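Local structure of Sel1 repeat family protein (Pseudomonas aeruginosa, 6LCH) at residues A[11-16]-A[130-135]; A[83-88]-A[101-106]; A[219-224]-A[254-259]. The protein probably acts as an immunity protein that protects its own cell against PldB, a toxic effector of the type VI secretion system. All blocks are in the same frame, centred on the assembly; numbering follows the deposited sequence.

Interaction 1 (A[11-16]-A[130-135]); sequences VNEKDH and LGNPPA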
loop_
_atom_site.group_PDB
_atom_site.type_symbol
_atom_site.label_atom_id
_atom_site.label_comp_id
_atom_site.label_asym_id
_atom_site.label_seq_id
_atom_site.Cartn_x
_atom_site.Cartn_y
_atom_site.Cartn_z
ATOM N N VAL A 11 2.069 15.470 -5.469
ATOM C CA VAL A 11 0.730 15.722 -5.982
ATOM C C VAL A 11 -0.196 14.596 -5.545
ATOM O O VAL A 11 0.220 13.445 -5.380
ATOM C CB VAL A 11 0.721 15.874 -7.521
ATOM C CG1 VAL A 11 1.603 17.042 -7.944
ATOM C CG2 VAL A 11 1.175 14.592 -8.196
ATOM N N ASN A 12 -1.461 14.940 -5.347
ATOM C CA ASN A 12 -2.448 13.946 -4.949
ATOM C C ASN A 12 -2.805 13.066 -6.140
ATOM O O ASN A 12 -3.173 13.569 -7.207
ATOM C CB ASN A 12 -3.692 14.630 -4.391
ATOM C CG ASN A 12 -4.380 13.801 -3.333
ATOM O OD1 ASN A 12 -4.868 12.707 -3.611
ATOM N ND2 ASN A 12 -4.413 14.311 -2.107
ATOM N N GLU A 13 -2.693 11.749 -5.959
ATOM C CA GLU A 13 -3.095 10.825 -7.013
ATOM C C GLU A 13 -4.570 10.977 -7.358
ATOM O O GLU A 13 -4.982 10.636 -8.471
ATOM C CB GLU A 13 -2.796 9.387 -6.595
ATOM C CG GLU A 13 -2.778 8.401 -7.749
ATOM C CD GLU A 13 -2.824 6.962 -7.287
ATOM O OE1 GLU A 13 -3.683 6.635 -6.447
ATOM O OE2 GLU A 13 -2.001 6.157 -7.766
ATOM N N LYS A 14 -5.377 11.484 -6.421
ATOM C CA LYS A 14 -6.795 11.780 -6.637
ATOM C C LYS A 14 -7.023 13.028 -7.503
ATOM O O LYS A 14 -8.169 13.481 -7.621
ATOM C CB LYS A 14 -7.509 11.940 -5.295
ATOM C CG LYS A 14 -7.597 10.657 -4.487
ATOM C CD LYS A 14 -7.680 10.950 -2.997
ATOM C CE LYS A 14 -6.522 10.321 -2.236
ATOM N NZ LYS A 14 -6.330 10.955 -0.900
ATOM N N ASP A 15 -5.970 13.558 -8.128
ATOM C CA ASP A 15 -6.076 14.693 -9.037
ATOM C C ASP A 15 -6.008 14.304 -10.508
ATOM O O ASP A 15 -6.514 15.052 -11.350
ATOM C CB ASP A 15 -4.964 15.713 -8.754
ATOM C CG ASP A 15 -5.185 16.480 -7.469
ATOM O OD1 ASP A 15 -6.103 16.120 -6.705
ATOM O OD2 ASP A 15 -4.436 17.452 -7.226
ATOM N N HIS A 16 -5.392 13.165 -10.836
ATOM C CA HIS A 16 -5.233 12.749 -12.226
ATOM C C HIS A 16 -5.904 11.400 -12.477
ATOM O O HIS A 16 -5.292 10.494 -13.056
ATOM C CB HIS A 16 -3.752 12.668 -12.598
ATOM C CG HIS A 16 -2.871 13.565 -11.786
ATOM N ND1 HIS A 16 -3.090 14.921 -11.672
ATOM C CD2 HIS A 16 -1.766 13.298 -11.049
ATOM C CE1 HIS A 16 -2.155 15.452 -10.902
ATOM N NE2 HIS A 16 -1.339 14.488 -10.512
ATOM N N LEU A 130 2.812 11.294 -11.049
ATOM C CA LEU A 130 1.391 11.545 -10.894
ATOM C C LEU A 130 0.928 11.319 -9.463
ATOM O O LEU A 130 -0.278 11.292 -9.207
ATOM C CB LEU A 130 0.606 10.664 -11.866
ATOM C CG LEU A 130 0.979 10.949 -13.326
ATOM C CD1 LEU A 130 0.425 9.897 -14.281
ATOM C CD2 LEU A 130 0.503 12.338 -13.716
ATOM N N GLY A 131 1.862 11.144 -8.529
ATOM C CA GLY A 131 1.514 10.992 -7.133
ATOM C C GLY A 131 1.069 9.607 -6.728
ATOM O O GLY A 131 0.402 9.464 -5.702
ATOM N N ASN A 132 1.420 8.585 -7.493
ATOM C CA ASN A 132 1.014 7.221 -7.172
ATOM C C ASN A 132 1.665 6.763 -5.874
ATOM O O ASN A 132 2.899 6.725 -5.792
ATOM C CB ASN A 132 1.388 6.288 -8.316
ATOM C CG ASN A 132 1.042 4.849 -8.022
ATOM O OD1 ASN A 132 1.927 4.026 -7.791
ATOM N ND2 ASN A 132 -0.249 4.538 -8.024
ATOM N N PRO A 133 0.893 6.422 -4.844
ATOM C CA PRO A 133 1.491 6.067 -3.543
ATOM C C PRO A 133 2.357 4.817 -3.609
ATOM O O PRO A 133 3.431 4.793 -2.989
ATOM C CB PRO A 133 0.265 5.867 -2.636
ATOM C CG PRO A 133 -0.792 6.735 -3.253
ATOM C CD PRO A 133 -0.561 6.640 -4.739
ATOM N N PRO A 134 1.947 3.747 -4.315
ATOM C CA PRO A 134 2.872 2.606 -4.440
ATOM C C PRO A 134 4.186 2.957 -5.113
ATOM O O PRO A 134 5.251 2.521 -4.653
ATOM C CB PRO A 134 2.065 1.593 -5.262
ATOM C CG PRO A 134 0.654 1.899 -4.921
ATOM C CD PRO A 134 0.611 3.391 -4.835
ATOM N N ALA A 135 4.150 3.747 -6.188
ATOM C CA ALA A 135 5.388 4.069 -6.889
ATOM C C ALA A 135 6.306 4.930 -6.031
ATOM O O ALA A 135 7.526 4.726 -6.024
ATOM C CB ALA A 135 5.076 4.761 -8.214
#

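Interaction 2 (A[83-88]-A[101-106]); sequences KALDLY and YDMGAM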
loop_
_atom_site.group_PDB
_atom_site.type_symbol
_atom_site.label_atom_id
_atom_site.label_comp_id
_atom_site.label_asym_id
_atom_site.label_seq_id
_atom_site.Cartn_x
_atom_site.Cartn_y
_atom_site.Cartn_z
ATOM N N LYS A 83 -3.144 -10.885 -20.915
ATOM C CA LYS A 83 -4.366 -10.260 -20.422
ATOM C C LYS A 83 -4.056 -9.201 -19.373
ATOM O O LYS A 83 -4.713 -8.153 -19.323
ATOM C CB LYS A 83 -5.308 -11.315 -19.855
ATOM C CG LYS A 83 -6.309 -11.828 -20.861
ATOM C CD LYS A 83 -7.394 -12.624 -20.175
ATOM C CE LYS A 83 -7.745 -13.853 -20.977
ATOM N NZ LYS A 83 -8.210 -14.969 -20.103
ATOM N N ALA A 84 -3.044 -9.447 -18.538
ATOM C CA ALA A 84 -2.641 -8.448 -17.557
ATOM C C ALA A 84 -2.007 -7.239 -18.232
ATOM O O ALA A 84 -2.312 -6.096 -17.875
ATOM C CB ALA A 84 -1.679 -9.063 -16.543
ATOM N N LEU A 85 -1.125 -7.474 -19.214
ATOM C CA LEU A 85 -0.486 -6.370 -19.925
ATOM C C LEU A 85 -1.515 -5.495 -20.623
ATOM O O LEU A 85 -1.430 -4.262 -20.570
ATOM C CB LEU A 85 0.519 -6.905 -20.950
ATOM C CG LEU A 85 1.735 -7.704 -20.478
ATOM C CD1 LEU A 85 2.511 -8.235 -21.676
ATOM C CD2 LEU A 85 2.629 -6.852 -19.606
ATOM N N ASP A 86 -2.489 -6.116 -21.291
ATOM C CA ASP A 86 -3.502 -5.345 -22.007
ATOM C C ASP A 86 -4.343 -4.518 -21.049
ATOM O O ASP A 86 -4.725 -3.388 -21.370
ATOM C CB ASP A 86 -4.382 -6.279 -22.837
ATOM C CG ASP A 86 -3.587 -7.075 -23.852
ATOM O OD1 ASP A 86 -4.129 -8.065 -24.389
ATOM O OD2 ASP A 86 -2.414 -6.715 -24.105
ATOM N N LEU A 87 -4.636 -5.059 -19.866
ATOM C CA LEU A 87 -5.337 -4.275 -18.856
ATOM C C LEU A 87 -4.468 -3.135 -18.343
ATOM O O LEU A 87 -4.967 -2.031 -18.100
ATOM C CB LEU A 87 -5.773 -5.175 -17.702
ATOM C CG LEU A 87 -7.041 -5.997 -17.941
ATOM C CD1 LEU A 87 -7.087 -7.194 -16.999
ATOM C CD2 LEU A 87 -8.291 -5.140 -17.779
ATOM N N TYR A 88 -3.165 -3.386 -18.168
ATOM C CA TYR A 88 -2.255 -2.329 -17.740
ATOM C C TYR A 88 -2.137 -1.228 -18.794
ATOM O O TYR A 88 -2.020 -0.048 -18.444
ATOM C CB TYR A 88 -0.882 -2.928 -17.405
ATOM C CG TYR A 88 -0.892 -3.848 -16.189
ATOM C CD1 TYR A 88 -1.836 -3.695 -15.203
ATOM C CD2 TYR A 88 0.033 -4.862 -16.034
ATOM C CE1 TYR A 88 -1.869 -4.505 -14.081
ATOM C CE2 TYR A 88 -0.001 -5.690 -14.914
ATOM C CZ TYR A 88 -0.950 -5.502 -13.944
ATOM O OH TYR A 88 -0.980 -6.318 -12.836
ATOM N N TYR A 101 2.706 2.178 -12.591
ATOM C CA TYR A 101 3.326 1.321 -11.585
ATOM C C TYR A 101 3.139 -0.153 -11.921
ATOM O O TYR A 101 4.069 -0.955 -11.773
ATOM C CB TYR A 101 2.737 1.628 -10.206
ATOM C CG TYR A 101 3.241 0.737 -9.086
ATOM C CD1 TYR A 101 2.544 -0.407 -8.707
ATOM C CD2 TYR A 101 4.403 1.053 -8.396
ATOM C CE1 TYR A 101 2.998 -1.213 -7.681
ATOM C CE2 TYR A 101 4.866 0.251 -7.369
ATOM C CZ TYR A 101 4.163 -0.879 -7.016
ATOM O OH TYR A 101 4.626 -1.670 -5.990
ATOM N N ASP A 102 1.941 -0.529 -12.367
ATOM C CA ASP A 102 1.670 -1.938 -12.629
ATOM C C ASP A 102 2.440 -2.432 -13.848
ATOM O O ASP A 102 2.899 -3.578 -13.873
ATOM C CB ASP A 102 0.171 -2.167 -12.824
ATOM C CG ASP A 102 -0.644 -1.860 -11.581
ATOM O OD1 ASP A 102 -1.802 -1.413 -11.736
ATOM O OD2 ASP A 102 -0.146 -2.064 -10.453
ATOM N N MET A 103 2.579 -1.588 -14.873
ATOM C CA MET A 103 3.262 -2.020 -16.088
ATOM C C MET A 103 4.754 -2.210 -15.850
ATOM O O MET A 103 5.359 -3.144 -16.389
ATOM C CB MET A 103 3.026 -1.015 -17.212
ATOM C CG MET A 103 3.580 -1.468 -18.544
ATOM S SD MET A 103 2.593 -2.766 -19.294
ATOM C CE MET A 103 1.307 -1.783 -20.066
ATOM N N GLY A 104 5.367 -1.330 -15.056
ATOM C CA GLY A 104 6.787 -1.466 -14.770
ATOM C C GLY A 104 7.123 -2.751 -14.041
ATOM O O GLY A 104 8.211 -3.303 -14.219
ATOM N N ALA A 105 6.201 -3.243 -13.211
ATOM C CA ALA A 105 6.374 -4.544 -12.580
ATOM C C ALA A 105 6.182 -5.692 -13.560
ATOM O O ALA A 105 6.522 -6.833 -13.231
ATOM C CB ALA A 105 5.402 -4.696 -11.409
ATOM N N MET A 106 5.651 -5.418 -14.749
ATOM C CA MET A 106 5.442 -6.452 -15.757
ATOM C C MET A 106 6.628 -6.576 -16.702
ATOM O O MET A 106 7.273 -7.628 -16.768
ATOM C CB MET A 106 4.181 -6.146 -16.560
ATOM C CG MET A 106 2.938 -6.552 -15.864
ATOM S SD MET A 106 2.929 -8.290 -15.410
ATOM C CE MET A 106 1.954 -8.984 -16.734
#

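Interaction 3 (A[219-224]-A[254-259]); sequences MWYAPD and PLPPHP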
loop_
_atom_site.group_PDB
_atom_site.type_symbol
_atom_site.label_atom_id
_atom_site.label_comp_id
_atom_site.label_asym_id
_atom_site.label_seq_id
_atom_site.Cartn_x
_atom_site.Cartn_y
_atom_site.Cartn_z
ATOM N N MET A 219 11.283 -3.406 20.557
ATOM C CA MET A 219 11.909 -2.119 20.855
ATOM C C MET A 219 11.947 -1.838 22.355
ATOM O O MET A 219 11.960 -0.675 22.775
ATOM C CB MET A 219 11.210 -0.978 20.103
ATOM C CG MET A 219 10.928 -1.310 18.639
ATOM S SD MET A 219 10.458 0.098 17.617
ATOM C CE MET A 219 8.677 0.106 17.723
ATOM N N TRP A 220 11.955 -2.901 23.162
ATOM C CA TRP A 220 12.017 -2.815 24.620
ATOM C C TRP A 220 10.804 -2.098 25.202
ATOM O O TRP A 220 10.880 -1.490 26.271
ATOM C CB TRP A 220 13.322 -2.156 25.079
ATOM C CG TRP A 220 14.496 -3.028 24.793
ATOM C CD1 TRP A 220 14.913 -4.105 25.523
ATOM C CD2 TRP A 220 15.388 -2.929 23.678
ATOM N NE1 TRP A 220 16.022 -4.671 24.939
ATOM C CE2 TRP A 220 16.332 -3.968 23.804
ATOM C CE3 TRP A 220 15.486 -2.055 22.589
ATOM C CZ2 TRP A 220 17.360 -4.159 22.883
ATOM C CZ3 TRP A 220 16.508 -2.246 21.676
ATOM C CH2 TRP A 220 17.431 -3.289 21.828
ATOM N N TYR A 221 9.674 -2.165 24.502
ATOM C CA TYR A 221 8.418 -1.706 25.070
ATOM C C TYR A 221 7.861 -2.764 26.012
ATOM O O TYR A 221 8.006 -3.970 25.786
ATOM C CB TYR A 221 7.406 -1.395 23.968
ATOM C CG TYR A 221 7.529 0.013 23.435
ATOM C CD1 TYR A 221 8.298 0.284 22.310
ATOM C CD2 TYR A 221 6.895 1.070 24.069
ATOM C CE1 TYR A 221 8.419 1.563 21.827
ATOM C CE2 TYR A 221 7.011 2.355 23.593
ATOM C CZ TYR A 221 7.778 2.596 22.474
ATOM O OH TYR A 221 7.894 3.873 21.997
ATOM N N ALA A 222 7.239 -2.309 27.089
ATOM C CA ALA A 222 6.663 -3.254 28.026
ATOM C C ALA A 222 5.466 -3.951 27.384
ATOM O O ALA A 222 4.665 -3.305 26.700
ATOM C CB ALA A 222 6.241 -2.557 29.316
ATOM N N PRO A 223 5.345 -5.269 27.546
ATOM C CA PRO A 223 4.150 -5.966 27.062
ATOM C C PRO A 223 2.880 -5.348 27.629
ATOM O O PRO A 223 2.871 -4.773 28.720
ATOM C CB PRO A 223 4.346 -7.398 27.570
ATOM C CG PRO A 223 5.832 -7.560 27.682
ATOM C CD PRO A 223 6.411 -6.195 27.966
ATOM N N ASP A 224 1.798 -5.470 26.863
ATOM C CA ASP A 224 0.526 -4.845 27.217
ATOM C C ASP A 224 -0.578 -5.747 26.686
ATOM O O ASP A 224 -0.709 -5.913 25.469
ATOM C CB ASP A 224 0.433 -3.434 26.637
ATOM C CG ASP A 224 -0.700 -2.615 27.242
ATOM O OD1 ASP A 224 -1.760 -3.194 27.567
ATOM O OD2 ASP A 224 -0.530 -1.385 27.386
ATOM N N PRO A 254 -3.841 6.070 22.948
ATOM C CA PRO A 254 -2.552 6.776 22.892
ATOM C C PRO A 254 -1.412 5.840 23.264
ATOM O O PRO A 254 -1.538 4.993 24.149
ATOM C CB PRO A 254 -2.720 7.910 23.913
ATOM C CG PRO A 254 -3.901 7.523 24.750
ATOM C CD PRO A 254 -4.794 6.724 23.855
ATOM N N LEU A 255 -0.293 5.988 22.560
ATOM C CA LEU A 255 0.800 5.039 22.704
ATOM C C LEU A 255 1.484 5.212 24.059
ATOM O O LEU A 255 1.670 6.341 24.524
ATOM C CB LEU A 255 1.814 5.216 21.576
ATOM C CG LEU A 255 1.285 4.820 20.196
ATOM C CD1 LEU A 255 2.162 5.395 19.098
ATOM C CD2 LEU A 255 1.182 3.306 20.076
ATOM N N PRO A 256 1.869 4.119 24.710
ATOM C CA PRO A 256 2.521 4.218 26.016
ATOM C C PRO A 256 3.883 4.872 25.894
ATOM O O PRO A 256 4.472 4.908 24.803
ATOM C CB PRO A 256 2.650 2.753 26.458
ATOM C CG PRO A 256 2.676 1.986 25.184
ATOM C CD PRO A 256 1.748 2.723 24.255
ATOM N N PRO A 257 4.417 5.405 26.988
ATOM C CA PRO A 257 5.811 5.849 26.977
ATOM C C PRO A 257 6.752 4.657 26.896
ATOM O O PRO A 257 6.368 3.506 27.119
ATOM C CB PRO A 257 5.961 6.589 28.309
ATOM C CG PRO A 257 4.939 5.962 29.192
ATOM C CD PRO A 257 3.776 5.624 28.296
ATOM N N HIS A 258 7.995 4.950 26.552
ATOM C CA HIS A 258 9.059 3.956 26.482
ATOM C C HIS A 258 9.926 4.052 27.725
ATOM O O HIS A 258 10.249 5.168 28.155
ATOM C CB HIS A 258 9.912 4.171 25.234
ATOM C CG HIS A 258 10.844 3.039 24.931
ATOM N ND1 HIS A 258 12.080 2.914 25.526
ATOM C CD2 HIS A 258 10.724 1.985 24.090
ATOM C CE1 HIS A 258 12.680 1.831 25.068
ATOM N NE2 HIS A 258 11.879 1.249 24.194
ATOM N N PRO A 259 10.311 2.924 28.330
ATOM C CA PRO A 259 11.121 2.989 29.559
ATOM C C PRO A 259 12.425 3.755 29.402
ATOM O O PRO A 259 12.924 4.313 30.388
ATOM C CB PRO A 259 11.374 1.511 29.887
ATOM C CG PRO A 259 10.228 0.790 29.264
ATOM C CD PRO A 259 9.913 1.545 28.001
HETATM O O HOH W 1 6.515 5.971 23.077
HETATM O O HOH W 2 6.115 0.370 28.000
#

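Interaction 1 (A[11-16]-A[130-135])
The imidazole of His16 meets Leu130 along its rim. The Leu130 carbonyl lies at the edge, near the ring plane, with O 3.1 Å from His16 CD2, and CG2 of Val11 reaches the same plane at the edge. Over one face lies the carbonyl oxygen of Asn12, offset toward the rim. The Leu130 side chain adds its CD2, 3.6 Å from His16 CD2. Leu130 O is buried by this contact and has no hydrogen-bonding partner in the model.

The second pair of flat groups belongs to Glu13 and Asn132. Their side chains run side by side in the same direction, with carboxylate and amide planes turned 43° apart. Glu13 has CG anti to its own N (chi1 -162°) and extends from there, which carries OE2 past Pro133 CD (3.4 Å) to the amide ND2 of Asn132. That hydrogen bond is modelled at 2.4 Å from ND2 to OE2, so short that its exact length is doubtful. Asn132 ND2 also bonds Gln98, while Asn132 OD1 faces the other way and takes Ala135 N at 2.8 Å.

Between these two pairs the backbones come close, with Gly131 CA 3.3 Å from Val11 O in a CA-H...O contact. Gln163 spans the two segments, accepting from Glu13 N and donating to Gly131 O. Just upstream of Val11, Cys10 is tied to Cys159 by a disulfide.

Residues 130-132 join one helix end to the next helix start. Gly131, at positive phi, is the C-prime residue of a Schellman motif that stops helix 123-129, and Asn132 is the N-cap of helix 133-146. The N-terminal segment thus lies against the tight turn between two helices of this Sel1-repeat, TPR-like solenoid.

Interaction 2 (A[83-88]-A[101-106])
Tyr88 meets both Asp102 and Met106, one over its ring and the other beside it. CB of Asp102 makes a CH-pi contact over one face, 3.5 Å from the ring centroid and 20° off the normal. The opposite face carries the carbonyl oxygen of Ala84, one turn back in the same helix, offset toward the rim. Met106 comes to the edge instead: its CG is 3.2 Å from Tyr88 CE2, and its sulfur lies in the ring plane, 5.3 Å from the centroid, a Met-aromatic contact made at the rim.

Two bent methionines fill the rest. Met106 bends at chi2 (-56°) and again at chi3, which together bring its CE to the methyl of Ala84, with CE and CB 3.6 Å apart. Near the root of the same side chain, Met106 CB presses on Leu85 CD2 at 3.5 Å, a tight fit for two carbons. Met103 curls against the base of Tyr88, its CE 3.6 Å from Tyr88 CB, and its SD lies beside Leu85 CD2.

The next shell is polar. The buried carboxylate of Asp102 is gripped at both oxygens, OD1 by His63 ND1 and OD2 by Gln98 NE2, which restrains the rotation of the carboxylate behind the CB that sits on the tyrosine.

Helices 81-93 and 97-107 follow one another in the chain and run roughly antiparallel, at 147° between the short segments, with axes 9.6 Å apart at closest approach. Successive antiparallel helices packed like this are characteristic of TPR-like solenoids. On one side helix 59-70 packs in through Ala66 and Arg70, both touching Tyr88; helix 123-129 meets helix 97-107 where Phe123 touches Met103.

Interaction 3 (A[219-224]-A[254-259])
His258 and Tyr221 form the aromatic part of this contact, an edge-to-face (T-shaped) pair with planes at 89° and centroids 4.5 Å apart. The histidine supplies the edge: its CD2 stands over the centre of the phenol ring, with Tyr221 CE1 the nearest atom at 3.3 Å. A chi1 of -168° takes the imidazole away from the His258 backbone N and across the tyrosine to the backbone beyond.

Direct hydrogen bonding is confined to the same imidazole. His258 NE2 donates to Met219 O, nearly straight at 161°; the modelled 2.4 Å between NE2 and O is too short to be taken at face value. On the other side of the ring, ND1 is bonded to the backbone N of Thr260 and of Gln261, consistent with a proton on NE2. Partners at both nitrogens would restrain the rotation of the ring.

Two waters bridge the segments, one from the Tyr221 hydroxyl and one from backbone to backbone. The first accepts from Tyr221 OH at 2.7 Å and donates to Pro256 O at 2.9 Å, sitting in the plane of the phenol ring. The second takes Ala222 N at 3.0 Å and donates to Pro257 O.

Van der Waals contacts are lighter. Pro259 lays CD over one face of the neighbouring His258 ring and brings the same atom to 3.6 Å from Trp220 O, while Pro256 CG and Tyr221 CD2 make a loose apolar pair.

Both segments are irregular, the second a proline-rich coil following helix 249-252. Tyr221 rests on Pro184 and Leu187 of helix 183-195 and on Val208 of helix 199-208, and Met219 touches Phe183 and Phe204. Pro256 reaches Leu227 of helix 225-240, and Leu255 touches Gln191 of helix 183-195.

In the fold
From the N terminus, the chain passes through 11-16, runs over several helices and returns at 130-135, where interaction 1 closes a long loop and joins the leading segment to the start of helix 133-146. Interaction 2 is nested inside that loop, a local pairing of helices 81-93 and 97-107. The two touch through Tyr101, which packs against Asn132, Pro134 and Ala135. Interaction 3 comes in series after both, closing the shorter loop from 219-224 to 254-259 and tying the coil after helix 249-252 to the loop between helices 199-208 and 225-240. The centres of interactions 2 and 3 are about 43 Å apart, on opposite sides of the chain's centre.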